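Local atomic coordinates of PP1b (Porcine reproductive and respiratory syndrome virus, PDB entry 6JDR), a protein that probably hydrolyses ATP to unwind RNA and DNA duplexes with 5' to 3' polarity, as the zinc-binding helicase of the arterivirus replicase polyprotein. Residues A[16-19]-A[23-26]; A[77-82]-A[88-93]; A[132-137]-A[261-266]. The protein carries 1 engineered substitution. All coordinates share one frame; numbering follows the deposited sequence.

Contact 1: residues A[16-19]-A[23-26]. With ZN (zinc ion), chain C.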
loop_
_atom_site.group_PDB
_atom_site.type_symbol
_atom_site.label_atom_id
_atom_site.label_comp_id
_atom_site.label_asym_id
_atom_site.label_seq_id
_atom_site.Cartn_x
_atom_site.Cartn_y
_atom_site.Cartn_z
ATOM N N TYR A 16 14.416 -6.582 -32.401
ATOM C CA TYR A 16 13.500 -5.584 -32.955
ATOM C C TYR A 16 12.767 -4.824 -31.858
ATOM O O TYR A 16 12.897 -5.143 -30.675
ATOM C CB TYR A 16 12.516 -6.264 -33.910
ATOM C CG TYR A 16 13.244 -7.002 -35.007
ATOM C CD1 TYR A 16 13.663 -6.338 -36.152
ATOM C CD2 TYR A 16 13.564 -8.351 -34.876
ATOM C CE1 TYR A 16 14.356 -6.997 -37.150
ATOM C CE2 TYR A 16 14.259 -9.020 -35.872
ATOM C CZ TYR A 16 14.655 -8.336 -37.005
ATOM O OH TYR A 16 15.341 -8.984 -38.002
ATOM N N ALA A 17 12.016 -3.805 -32.260
ATOM C CA ALA A 17 11.259 -2.989 -31.321
ATOM C C ALA A 17 10.008 -2.404 -31.967
ATOM O O ALA A 17 9.960 -2.215 -33.182
ATOM C CB ALA A 17 12.134 -1.874 -30.781
ATOM N N THR A 18 9.000 -2.118 -31.143
ATOM C CA THR A 18 7.787 -1.450 -31.612
ATOM C C THR A 18 8.077 0.031 -31.745
ATOM O O THR A 18 9.006 0.548 -31.120
ATOM C CB THR A 18 6.589 -1.642 -30.653
ATOM O OG1 THR A 18 6.820 -0.943 -29.422
ATOM C CG2 THR A 18 6.352 -3.125 -30.370
ATOM N N ALA A 19 7.276 0.716 -32.553
ATOM C CA ALA A 19 7.401 2.161 -32.713
ATOM C C ALA A 19 7.142 2.901 -31.400
ATOM O O ALA A 19 7.622 4.016 -31.214
ATOM C CB ALA A 19 6.448 2.654 -33.791
ATOM N N ASP A 23 10.802 -3.279 -26.744
ATOM C CA ASP A 23 11.692 -4.300 -27.311
ATOM C C ASP A 23 10.941 -5.613 -27.471
ATOM O O ASP A 23 10.262 -6.055 -26.545
ATOM C CB ASP A 23 12.897 -4.548 -26.400
ATOM C CG ASP A 23 13.858 -3.384 -26.367
ATOM O OD1 ASP A 23 14.111 -2.784 -27.433
ATOM O OD2 ASP A 23 14.373 -3.076 -25.272
ATOM N N VAL A 24 11.076 -6.240 -28.636
ATOM C CA VAL A 24 10.380 -7.491 -28.914
ATOM C C VAL A 24 11.279 -8.524 -29.585
ATOM O O VAL A 24 12.182 -8.188 -30.358
ATOM C CB VAL A 24 9.118 -7.274 -29.783
ATOM C CG1 VAL A 24 8.030 -6.577 -28.977
ATOM C CG2 VAL A 24 9.439 -6.482 -31.044
ATOM N N CYS A 25 11.013 -9.787 -29.271
ATOM C CA CYS A 25 11.687 -10.912 -29.897
ATOM C C CYS A 25 11.008 -11.217 -31.224
ATOM O O CYS A 25 9.961 -10.646 -31.542
ATOM C CB CYS A 25 11.622 -12.134 -28.979
ATOM S SG CYS A 25 9.947 -12.747 -28.702
ATOM N N VAL A 26 11.602 -12.132 -31.979
ATOM C CA VAL A 26 11.131 -12.484 -33.316
ATOM C C VAL A 26 9.660 -12.905 -33.294
ATOM O O VAL A 26 8.877 -12.507 -34.159
ATOM C CB VAL A 26 12.012 -13.607 -33.926
ATOM C CG1 VAL A 26 11.393 -14.183 -35.197
ATOM C CG2 VAL A 26 13.412 -13.080 -34.215
HETATM ZN ZN ZN C . 8.962 -12.079 -26.729
#
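Tyr16 and Val24 form a hydrogen-bonded antiparallel pair, and Ala17 and Asp23 form the non-hydrogen-bonded pair next to it, with their CA atoms 4.2 Å apart. These pairs make a short beta hairpin in the arterivirus zinc-binding domain. Its two backbone bonds are unequal. Val24 N gives a nearly straight bond to Tyr16 O at 2.9 Å (177°), while the return bond from Tyr16 N to Val24 O is weak at 3.4 Å.

Tyr16 and Val24 project from the same face of the hairpin. Val24 is the central side chain. Val24 CG2 sits between its own backbone N and carbonyl carbon, which turns this methyl to the neighbouring strand, 3.7 Å from Tyr16 O. Val24 CG1 meets Thr18 CG2 at 4.1 Å, and these two side chains cross at about a right angle. Thr18 also packs on His32, a ligand of the second zinc site. Val26 CG2 comes loosely to the edge of the Tyr16 ring, near its plane.

On the face of Ala17 and Asp23, Asp23 OD1 lies 4.0 Å from Ala17 CB. The carboxylate forms salt bridges with Arg94 and Arg5. Thr18 OG1 is bonded to Leu22 N within the connecting turn.

Just past the second strand, Cys25 SG binds a zinc ion at 2.3 Å. Cys7, Cys10 and His28 complete that site. Backbone pairing and methyl packing thus hold the strand that leads into a metal ligand, and the two arginines probably balance the charge of Asp23.

Contact 2: residues A[77-82]-A[88-93]; sequences RTVIMH and TPLDPG
Leu90 CG stands anti to its carbonyl carbon (chi1 -72°), and with chi2 extended at 176° both methyls reach the backbone and side chains of residues 79-81. Met81 CG is turned anti to its own N (chi1 -179°), which carries it to the hydroxyl of Thr88, 3.4 Å from Met81 CG to Thr88 OG1, the two side chains crossing at about a right angle. The contact lies in a small four-stranded antiparallel sheet. Residues 79-82 belong to an outermost strand, and residues 88-92 are the loop that returns to strand 93-97.

Leu90 covers the most of the strand. Leu90 CD1 rests 3.6 Å from Met81 CB, less closely against Met81 CG, and 3.5 Å from Ile80 O. The Leu90 CD2 branch goes to Val79 CG1 at 4.0 Å. The Met81 and Leu90 side chains also cross at about a right angle. Farther out, the Met81 chain bends at chi3 and its end leads away from the loop; the Met81 side chain also touches Thr97 of strand 93-97. Leu90 also touches Tyr95 and Ser122 of the neighbouring strands, which ties the loop to the sheet.

At the other end, Pro89 CD approaches His82 O at 3.5 Å. The His82 ring takes no part in the polar contact: its ND1 is bonded to Asp119 and its NE2 to Glu84.

Thr88 OG1 has two weak partners. It accepts from Leu90 N and donates to His82 O at 3.1 Å, and the same carbonyl oxygen also receives a CA-H...O contact from Thr88 CA at 3.2 Å.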
loop_
_atom_site.group_PDB
_atom_site.type_symbol
_atom_site.label_atom_id
_atom_site.label_comp_id
_atom_site.label_asym_id
_atom_site.label_seq_id
_atom_site.Cartn_x
_atom_site.Cartn_y
_atom_site.Cartn_z
ATOM N N ARG A 77 7.592 12.855 -36.400
ATOM C CA ARG A 77 8.141 13.434 -37.628
ATOM C C ARG A 77 9.286 12.588 -38.186
ATOM O O ARG A 77 10.041 11.981 -37.429
ATOM C CB ARG A 77 8.646 14.859 -37.366
ATOM C CG ARG A 77 7.548 15.859 -37.029
ATOM C CD ARG A 77 8.098 17.192 -36.538
ATOM N NE ARG A 77 8.867 17.903 -37.562
ATOM C CZ ARG A 77 10.200 17.943 -37.647
ATOM N NH1 ARG A 77 10.977 17.308 -36.768
ATOM N NH2 ARG A 77 10.769 18.632 -38.632
ATOM N N THR A 78 9.393 12.536 -39.511
ATOM C CA THR A 78 10.544 11.923 -40.170
ATOM C C THR A 78 11.641 12.980 -40.254
ATOM O O THR A 78 11.480 14.003 -40.917
ATOM C CB THR A 78 10.196 11.409 -41.580
ATOM O OG1 THR A 78 9.041 10.564 -41.513
ATOM C CG2 THR A 78 11.364 10.618 -42.173
ATOM N N VAL A 79 12.744 12.727 -39.559
ATOM C CA VAL A 79 13.809 13.705 -39.372
ATOM C C VAL A 79 15.102 13.130 -39.912
ATOM O O VAL A 79 15.336 11.926 -39.803
ATOM C CB VAL A 79 14.015 14.010 -37.873
ATOM C CG1 VAL A 79 14.926 15.217 -37.683
ATOM C CG2 VAL A 79 12.676 14.228 -37.183
ATOM N N ILE A 80 15.943 13.988 -40.481
ATOM C CA ILE A 80 17.255 13.562 -40.959
ATOM C C ILE A 80 18.212 13.402 -39.785
ATOM O O ILE A 80 18.264 14.251 -38.895
ATOM C CB ILE A 80 17.862 14.562 -41.970
ATOM C CG1 ILE A 80 17.047 14.576 -43.266
ATOM C CG2 ILE A 80 19.322 14.220 -42.273
ATOM C CD1 ILE A 80 17.157 13.315 -44.099
ATOM N N MET A 81 18.952 12.298 -39.796
ATOM C CA MET A 81 20.052 12.068 -38.873
ATOM C C MET A 81 21.355 12.233 -39.651
ATOM O O MET A 81 21.683 11.397 -40.498
ATOM C CB MET A 81 19.960 10.656 -38.289
ATOM C CG MET A 81 21.057 10.315 -37.292
ATOM S SD MET A 81 20.812 8.730 -36.467
ATOM C CE MET A 81 21.057 7.592 -37.822
ATOM N N HIS A 82 22.084 13.316 -39.380
ATOM C CA HIS A 82 23.369 13.563 -40.041
ATOM C C HIS A 82 24.502 12.874 -39.285
ATOM O O HIS A 82 24.625 13.034 -38.072
ATOM C CB HIS A 82 23.656 15.063 -40.150
ATOM C CG HIS A 82 24.803 15.384 -41.057
ATOM N ND1 HIS A 82 24.649 15.565 -42.415
ATOM C CD2 HIS A 82 26.125 15.532 -40.806
ATOM C CE1 HIS A 82 25.824 15.821 -42.960
ATOM N NE2 HIS A 82 26.737 15.806 -42.006
ATOM N N THR A 88 26.309 12.635 -34.343
ATOM C CA THR A 88 25.077 13.205 -34.892
ATOM C C THR A 88 24.472 14.262 -33.963
ATOM O O THR A 88 24.563 14.135 -32.745
ATOM C CB THR A 88 24.028 12.105 -35.176
ATOM O OG1 THR A 88 22.811 12.703 -35.637
ATOM C CG2 THR A 88 23.743 11.269 -33.928
ATOM N N PRO A 89 23.850 15.312 -34.535
ATOM C CA PRO A 89 23.231 16.342 -33.692
ATOM C C PRO A 89 21.978 15.887 -32.937
ATOM O O PRO A 89 21.639 16.486 -31.915
ATOM C CB PRO A 89 22.862 17.455 -34.686
ATOM C CG PRO A 89 23.618 17.157 -35.933
ATOM C CD PRO A 89 23.790 15.672 -35.965
ATOM N N LEU A 90 21.295 14.854 -33.428
ATOM C CA LEU A 90 20.021 14.429 -32.837
ATOM C C LEU A 90 20.182 13.908 -31.415
ATOM O O LEU A 90 21.231 13.376 -31.052
ATOM C CB LEU A 90 19.348 13.355 -33.697
ATOM C CG LEU A 90 18.754 13.808 -35.030
ATOM C CD1 LEU A 90 18.227 12.598 -35.788
ATOM C CD2 LEU A 90 17.655 14.841 -34.826
ATOM N N ASP A 91 19.118 14.053 -30.628
ATOM C CA ASP A 91 19.125 13.678 -29.213
ATOM C C ASP A 91 19.392 12.185 -29.033
ATOM O O ASP A 91 19.081 11.389 -29.922
ATOM C CB ASP A 91 17.786 14.035 -28.556
ATOM C CG ASP A 91 17.518 15.530 -28.535
ATOM O OD1 ASP A 91 16.383 15.932 -28.867
ATOM O OD2 ASP A 91 18.438 16.304 -28.192
ATOM N N PRO A 92 19.970 11.800 -27.880
ATOM C CA PRO A 92 20.212 10.382 -27.622
ATOM C C PRO A 92 18.911 9.595 -27.480
ATOM O O PRO A 92 17.976 10.052 -26.821
ATOM C CB PRO A 92 20.997 10.385 -26.303
ATOM C CG PRO A 92 20.646 11.676 -25.649
ATOM C CD PRO A 92 20.440 12.652 -26.771
ATOM N N GLY A 93 18.862 8.423 -28.100
ATOM C CA GLY A 93 17.656 7.603 -28.117
ATOM C C GLY A 93 17.746 6.496 -29.147
ATOM O O GLY A 93 18.838 6.015 -29.453
#

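Contact 3: residues A[132-137]-A[261-266]; sequences INMVAV and HCYVFD
Tyr263 points its hydroxyl end at helix 134-142, where it meets two apolar side chains. Its CG lies between the backbone N and the carbonyl carbon (chi1 78°), and this brings the far end of the ring close to the helix. Met134 CE touches Tyr263 OH at 3.3 Å. The Met134 chain is bent at chi2 and chi3, which brings its methyl nearer the tyrosine. Met134 CE stands oblique to the ring, 4.5 Å from Tyr263 CZ.

Val137, one turn along, points toward the tyrosine segment. Val137 CG1 is 3.9 Å from Tyr263 OH and 4.4 Å from Val264 CG1. Val264 CG1 in turn lies 3.5 Å above one face of the Tyr263 ring, offset toward the rim. Leu236 of helix 232-239 packs on both Val137 and Tyr263, and Pro63 also touches Tyr263.

Within segment 261-266, the first and last residues are joined: both carboxylate oxygens of Asp266 accept from His261 NE2 on their syn sides, the closer being OD2 at 3.0 Å. His261 and Asp266 have been seen to bind a zinc ion in this protein, but none is bound to them in this chain.

No hydrogen bond joins the two segments. The link between the start of helix 134-142 and this loop of the superfamily 1 helicase core therefore rests on small van der Waals contacts, with one hydroxyl set among methyl groups.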
loop_
_atom_site.group_PDB
_atom_site.type_symbol
_atom_site.label_atom_id
_atom_site.label_comp_id
_atom_site.label_asym_id
_atom_site.label_seq_id
_atom_site.Cartn_x
_atom_site.Cartn_y
_atom_site.Cartn_z
ATOM N N ILE A 132 8.767 -0.427 -19.953
ATOM C CA ILE A 132 7.863 -1.545 -19.687
ATOM C C ILE A 132 8.616 -2.872 -19.744
ATOM O O ILE A 132 9.430 -3.096 -20.643
ATOM C CB ILE A 132 6.677 -1.554 -20.686
ATOM C CG1 ILE A 132 5.797 -0.309 -20.490
ATOM C CG2 ILE A 132 5.847 -2.823 -20.547
ATOM C CD1 ILE A 132 5.014 -0.277 -19.192
ATOM N N ASN A 133 8.325 -3.740 -18.774
ATOM C CA ASN A 133 8.935 -5.067 -18.668
ATOM C C ASN A 133 7.936 -6.010 -17.992
ATOM O O ASN A 133 7.828 -6.037 -16.763
ATOM C CB ASN A 133 10.237 -4.979 -17.862
ATOM C CG ASN A 133 10.970 -6.313 -17.753
ATOM O OD1 ASN A 133 10.523 -7.335 -18.264
ATOM N ND2 ASN A 133 12.112 -6.299 -17.076
ATOM N N MET A 134 7.210 -6.780 -18.798
ATOM C CA MET A 134 6.075 -7.549 -18.289
ATOM C C MET A 134 6.472 -8.787 -17.477
ATOM O O MET A 134 5.650 -9.304 -16.715
ATOM C CB MET A 134 5.125 -7.936 -19.426
ATOM C CG MET A 134 4.511 -6.748 -20.160
ATOM S SD MET A 134 3.509 -5.649 -19.126
ATOM C CE MET A 134 2.120 -6.715 -18.752
ATOM N N VAL A 135 7.713 -9.256 -17.617
ATOM C CA VAL A 135 8.204 -10.331 -16.741
ATOM C C VAL A 135 8.505 -9.784 -15.335
ATOM O O VAL A 135 8.296 -10.476 -14.339
ATOM C CB VAL A 135 9.408 -11.114 -17.337
ATOM C CG1 VAL A 135 10.582 -10.206 -17.665
ATOM C CG2 VAL A 135 9.856 -12.217 -16.385
ATOM N N ALA A 136 8.967 -8.538 -15.263
ATOM C CA ALA A 136 9.148 -7.851 -13.986
ATOM C C ALA A 136 7.801 -7.500 -13.356
ATOM O O ALA A 136 7.635 -7.599 -12.137
ATOM C CB ALA A 136 9.981 -6.594 -14.177
ATOM N N VAL A 137 6.845 -7.088 -14.188
ATOM C CA VAL A 137 5.489 -6.789 -13.722
ATOM C C VAL A 137 4.896 -8.009 -13.011
ATOM O O VAL A 137 4.385 -7.893 -11.897
ATOM C CB VAL A 137 4.567 -6.340 -14.884
ATOM C CG1 VAL A 137 3.101 -6.344 -14.468
ATOM C CG2 VAL A 137 4.962 -4.955 -15.374
ATOM N N HIS A 261 -10.411 -0.768 -13.522
ATOM C CA HIS A 261 -9.223 -0.712 -12.688
ATOM C C HIS A 261 -8.176 -1.618 -13.303
ATOM O O HIS A 261 -8.513 -2.530 -14.053
ATOM C CB HIS A 261 -9.545 -1.146 -11.256
ATOM C CG HIS A 261 -10.140 -2.516 -11.158
ATOM N ND1 HIS A 261 -11.499 -2.738 -11.170
ATOM C CD2 HIS A 261 -9.560 -3.736 -11.049
ATOM C CE1 HIS A 261 -11.733 -4.035 -11.068
ATOM N NE2 HIS A 261 -10.574 -4.662 -10.996
ATOM N N CYS A 262 -6.910 -1.369 -12.999
ATOM C CA CYS A 262 -5.834 -2.157 -13.591
ATOM C C CYS A 262 -6.008 -3.632 -13.240
ATOM O O CYS A 262 -6.280 -3.972 -12.088
ATOM C CB CYS A 262 -4.466 -1.658 -13.126
ATOM S SG CYS A 262 -3.104 -2.210 -14.181
ATOM N N TYR A 263 -5.863 -4.497 -14.241
ATOM C CA TYR A 263 -6.028 -5.945 -14.063
ATOM C C TYR A 263 -5.141 -6.516 -12.950
ATOM O O TYR A 263 -5.508 -7.498 -12.306
ATOM C CB TYR A 263 -5.732 -6.689 -15.371
ATOM C CG TYR A 263 -4.252 -6.819 -15.651
ATOM C CD1 TYR A 263 -3.555 -7.969 -15.286
ATOM C CD2 TYR A 263 -3.542 -5.782 -16.249
ATOM C CE1 TYR A 263 -2.194 -8.085 -15.520
ATOM C CE2 TYR A 263 -2.183 -5.892 -16.494
ATOM C CZ TYR A 263 -1.513 -7.045 -16.126
ATOM O OH TYR A 263 -0.164 -7.156 -16.365
ATOM N N VAL A 264 -3.976 -5.905 -12.733
ATOM C CA VAL A 264 -3.034 -6.390 -11.725
ATOM C C VAL A 264 -3.648 -6.496 -10.330
ATOM O O VAL A 264 -3.245 -7.357 -9.549
ATOM C CB VAL A 264 -1.740 -5.539 -11.646
ATOM C CG1 VAL A 264 -0.955 -5.627 -12.949
ATOM C CG2 VAL A 264 -2.032 -4.089 -11.271
ATOM N N PHE A 265 -4.631 -5.646 -10.026
ATOM C CA PHE A 265 -5.259 -5.640 -8.699
ATOM C C PHE A 265 -6.096 -6.883 -8.426
ATOM O O PHE A 265 -6.280 -7.260 -7.271
ATOM C CB PHE A 265 -6.127 -4.391 -8.497
ATOM C CG PHE A 265 -5.401 -3.100 -8.737
ATOM C CD1 PHE A 265 -4.083 -2.933 -8.336
ATOM C CD2 PHE A 265 -6.044 -2.045 -9.364
ATOM C CE1 PHE A 265 -3.417 -1.743 -8.567
ATOM C CE2 PHE A 265 -5.387 -0.853 -9.594
ATOM C CZ PHE A 265 -4.072 -0.699 -9.198
ATOM N N ASP A 266 -6.591 -7.516 -9.485
ATOM C CA ASP A 266 -7.359 -8.754 -9.359
ATOM C C ASP A 266 -6.478 -9.992 -9.171
ATOM O O ASP A 266 -6.985 -11.064 -8.849
ATOM C CB ASP A 266 -8.264 -8.929 -10.577
ATOM C CG ASP A 266 -9.257 -7.792 -10.724
ATOM O OD1 ASP A 266 -9.903 -7.439 -9.715
ATOM O OD2 ASP A 266 -9.386 -7.240 -11.839
#

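Overall arrangement
Contact 1 and contact 2 follow each other along the chain and lie on the same side of its centre. Their centres are about 20 Å apart, and their nearest atoms about 10 Å. Asp23 of contact 1 bridges to Arg94, just past the loop of contact 2, so the zinc-binding domain is tied to the four-stranded sheet. Contact 3 is about 19 Å from contact 1 between centres, with nearest atoms about 6 Å apart. Gly8 bonds through its backbone to both Asp23 and Met134. The Met134 side chain lies about 9 Å from the zinc ion that Cys25 of contact 1 binds. Contacts 2 and 3 are farther apart, about 33 Å between centres. No two contacts touch.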